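Local coordinates for putative DNA-binding protein (Ralstonia eutropha, PDB 2OBP) that probably binds DNA, through a compact winged helix-turn-helix domain, at residues A[46-49]-A[50-54]; A[54-57]-A[58-62]. All coordinates share one frame; numbering follows the deposited sequence. Where two conformers were deposited one is given.

Contact 1 (A[46-49]-A[50-54]); sequences AQLP and MSVLR
Pro49 and Leu53 are joined by a backbone hydrogen bond, from Leu53 N to Pro49 O at 3.0 Å, with an N-H...O angle of 165°. It is the first i to i+4 bond of helix 50-62, with Pro49 at the N-cap position. Proline suits the place: having no N-H, it needs no acceptor for one, and its ring holds phi at -60° while psi of 150° keeps it just outside the helix. One step on, the same ladder continues with Arg54 N bonded to Met50 O at 2.9 Å.

The apolar part of the contact centres on Val52, whose two methyls take different partners. CG2 lies alongside the proline ring, 4.0 Å from Pro49 CG, the two side chains pointing the same way. CG1, anti to its own backbone N, reaches instead toward Leu48, where the Val52 CG1 to Leu48 CD2 distance is 4.1 Å and the side chains cross at about a right angle. Branching at CB is what lets a single valine serve both neighbours. Beyond the turn, Leu48 and Leu53 both touch Val21 of helix 16-28, while Met50, present as selenomethionine, turns its side chain to Leu39 and Ala43 of helix 39-46.

The backbone before the cap is shaped by Gln47, which ends helix 39-46 in a Schellman motif with positive phi. Helix end, short link and helix start thus follow within a few residues, the turn of a helix-turn-helix. The chemistry implies a short joint that combines a proline without an N-H, the first helical backbone bond and the aliphatic contacts of Val52 with Leu48 and Pro49, so that its side chains meet across it through hydrocarbon and form no polar bond there.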
# COMPACT_ATOMS: atom_id res chain seq x y z
N ALA A 46 -4.87 8.02 -0.23
CA ALA A 46 -4.50 8.02 1.20
C ALA A 46 -4.37 9.42 1.78
O ALA A 46 -4.24 9.60 2.99
CB ALA A 46 -3.17 7.23 1.41
N GLN A 47 -4.38 10.42 0.91
CA GLN A 47 -4.18 11.82 1.28
C GLN A 47 -2.84 12.07 1.98
O GLN A 47 -2.77 12.77 2.97
CB GLN A 47 -5.35 12.31 2.12
CG GLN A 47 -6.67 12.27 1.35
CD GLN A 47 -7.83 12.81 2.15
OE1 GLN A 47 -8.50 12.06 2.86
NE2 GLN A 47 -8.07 14.10 2.07
N LEU A 48 -1.79 11.50 1.43
CA LEU A 48 -0.44 11.57 1.99
C LEU A 48 0.47 12.19 0.95
O LEU A 48 0.34 11.90 -0.23
CB LEU A 48 0.08 10.17 2.33
CG LEU A 48 -0.62 9.45 3.47
CD1 LEU A 48 -0.01 8.05 3.67
CD2 LEU A 48 -0.54 10.24 4.79
N PRO A 49 1.41 13.04 1.38
CA PRO A 49 2.50 13.43 0.50
C PRO A 49 3.31 12.20 0.06
O PRO A 49 3.39 11.21 0.82
CB PRO A 49 3.38 14.31 1.37
CG PRO A 49 2.58 14.63 2.58
CD PRO A 49 1.54 13.59 2.74
N MSE A 50 3.89 12.26 -1.13
CA MSE A 50 4.68 11.15 -1.64
C MSE A 50 5.81 10.71 -0.68
O MSE A 50 6.11 9.51 -0.56
CB MSE A 50 5.23 11.53 -3.01
CG MSE A 50 6.07 10.49 -3.65
SE MSE A 50 5.26 8.73 -3.83
CE MSE A 50 3.67 9.08 -4.69
N SER A 51 6.45 11.67 -0.00
CA SER A 51 7.54 11.29 0.91
C SER A 51 7.03 10.40 2.05
O SER A 51 7.70 9.44 2.46
CB SER A 51 8.25 12.53 1.47
OG SER A 51 7.31 13.35 2.12
N VAL A 52 5.86 10.72 2.58
CA VAL A 52 5.27 9.92 3.65
C VAL A 52 4.84 8.54 3.14
O VAL A 52 5.09 7.50 3.77
CB VAL A 52 4.08 10.67 4.32
CG1 VAL A 52 3.51 9.82 5.45
CG2 VAL A 52 4.56 12.03 4.81
N LEU A 53 4.25 8.52 1.95
CA LEU A 53 3.84 7.24 1.37
C LEU A 53 5.06 6.33 1.23
O LEU A 53 4.98 5.12 1.56
CB LEU A 53 3.12 7.40 0.03
CG LEU A 53 2.78 6.05 -0.67
CD1 LEU A 53 1.77 5.19 0.14
CD2 LEU A 53 2.30 6.26 -2.13
N ARG A 54 6.15 6.86 0.69
CA ARG A 54 7.37 6.04 0.50
C ARG A 54 7.91 5.46 1.80
O ARG A 54 8.34 4.31 1.84
CB ARG A 54 8.44 6.82 -0.25
CG ARG A 54 8.09 7.04 -1.74
CD ARG A 54 9.25 7.57 -2.50
NE ARG A 54 8.91 7.98 -3.88
CZ ARG A 54 8.96 7.20 -4.96
NH1 ARG A 54 9.31 5.91 -4.87
NH2 ARG A 54 8.66 7.70 -6.15

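Contact 2 (A[54-57]-A[58-62]); sequences RRVL and TQLQA
Val56 and Leu60, one turn apart on helix 50-62, form the close-packed side of this contact; the helix is the second of the helix-turn-helix and, as in winged-helix proteins, probably the recognition helix. Their side chains run side by side, with Val56 CG1 3.9 Å from Leu60 CD1, and both rest on Val21 of helix 16-28. Leu60 N donates to Val56 O at 2.8 Å, the regular helical bond beneath them. Leu57 completes the buried side against Leu39 and Val68. Aliphatic residues suit this face because it meets other helices and the hairpin.

The flanks nearer solvent are polar, and are held by hydrogen bonds rather than aliphatic packing alone. Thr58 N makes the ordinary i to i+4 bond to Arg54 O at 2.9 Å, and Thr58 OG1 comes within 3.0 Å of that same Arg54 O. Arg54 NH1 bonds Gly74 O, and a bound nitrate, probably from the crystallisation liquor, lies about 3 Å from the side chain.

Arg55 reaches along the other flank. Its chain, bent at chi2 and chi3, brings the guanidinium to Gln59 and over Val56, whose CG2 lies 3.6 Å above the plane, over the centre. Asp15 forms a salt bridge with NH1, and that same Arg55 NH1 also donates to Gln59 OE1 at 2.8 Å, the oxygen lying only 7° out of the guanidinium plane although the amide is turned 74° against it.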
# COMPACT_ATOMS: atom_id res chain seq x y z
N ARG A 54 6.15 6.86 0.69
CA ARG A 54 7.37 6.04 0.50
C ARG A 54 7.91 5.46 1.80
O ARG A 54 8.34 4.31 1.84
CB ARG A 54 8.44 6.82 -0.25
CG ARG A 54 8.09 7.04 -1.74
CD ARG A 54 9.25 7.57 -2.50
NE ARG A 54 8.91 7.98 -3.88
CZ ARG A 54 8.96 7.20 -4.96
NH1 ARG A 54 9.31 5.91 -4.87
NH2 ARG A 54 8.66 7.70 -6.15
N ARG A 55 7.83 6.25 2.88
CA ARG A 55 8.27 5.81 4.18
C ARG A 55 7.41 4.64 4.66
O ARG A 55 7.91 3.60 5.10
CB ARG A 55 8.19 7.01 5.17
CG ARG A 55 8.70 6.76 6.59
CD ARG A 55 7.65 6.17 7.49
NE ARG A 55 6.58 7.11 7.85
CZ ARG A 55 5.52 6.84 8.62
NH1 ARG A 55 5.33 5.64 9.13
NH2 ARG A 55 4.65 7.80 8.90
N VAL A 56 6.10 4.84 4.58
CA VAL A 56 5.14 3.81 4.98
C VAL A 56 5.32 2.52 4.15
O VAL A 56 5.35 1.40 4.69
CB VAL A 56 3.70 4.33 4.88
CG1 VAL A 56 2.69 3.19 4.96
CG2 VAL A 56 3.40 5.43 5.96
N LEU A 57 5.48 2.67 2.84
CA LEU A 57 5.66 1.47 2.00
C LEU A 57 6.95 0.77 2.30
O LEU A 57 7.01 -0.44 2.19
CB LEU A 57 5.58 1.81 0.51
CG LEU A 57 4.19 2.24 -0.02
CD1 LEU A 57 4.28 2.73 -1.49
CD2 LEU A 57 3.18 1.10 0.11
N THR A 58 8.03 1.51 2.55
CA THR A 58 9.26 0.85 2.94
C THR A 58 9.04 -0.00 4.18
O THR A 58 9.53 -1.12 4.29
CB THR A 58 10.41 1.85 3.16
OG1 THR A 58 10.74 2.45 1.87
CG2 THR A 58 11.64 1.15 3.75
N GLN A 59 8.31 0.54 5.14
CA GLN A 59 8.03 -0.20 6.37
C GLN A 59 7.11 -1.39 6.14
O GLN A 59 7.31 -2.45 6.73
CB GLN A 59 7.40 0.75 7.41
CG GLN A 59 8.41 1.80 7.93
CD GLN A 59 7.78 2.88 8.80
OE1 GLN A 59 6.57 3.14 8.70
NE2 GLN A 59 8.59 3.50 9.69
N LEU A 60 6.08 -1.22 5.31
CA LEU A 60 5.20 -2.37 4.99
C LEU A 60 5.90 -3.44 4.17
O LEU A 60 5.58 -4.65 4.32
CB LEU A 60 3.91 -1.91 4.28
CG LEU A 60 2.99 -1.04 5.16
CD1 LEU A 60 1.81 -0.53 4.30
CD2 LEU A 60 2.54 -1.83 6.42
N GLN A 61 6.81 -3.03 3.27
CA GLN A 61 7.61 -3.96 2.48
C GLN A 61 8.55 -4.75 3.41
O GLN A 61 8.66 -5.97 3.33
CB GLN A 61 8.38 -3.17 1.40
CG GLN A 61 8.94 -3.96 0.24
CD GLN A 61 9.91 -3.16 -0.59
OE1 GLN A 61 10.57 -2.27 -0.10
NE2 GLN A 61 10.00 -3.49 -1.88
N ALA A 62 9.20 -4.05 4.33
CA ALA A 62 10.03 -4.70 5.34
C ALA A 62 9.30 -5.73 6.15
O ALA A 62 9.83 -6.84 6.45
CB ALA A 62 10.61 -3.62 6.25

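In the fold
Contact 1 comes first along the chain and contact 2 continues from it: they share Arg54, and their centres lie 11 Å apart. Contact 1 joins the loop after helix 39-46 to the start of helix 50-62; contact 2 runs along the remainder of that helix toward strand 66-70. Both meet helix 16-28 and helix 39-46, so one face of the helix packs in the three-helix core, and Arg54, Leu57, Leu60 and Gln61 also reach the hairpin region. This order of helix, turn, helix and hairpin matches a winged helix-turn-helix domain and is consistent with the DNA binding inferred for the protein.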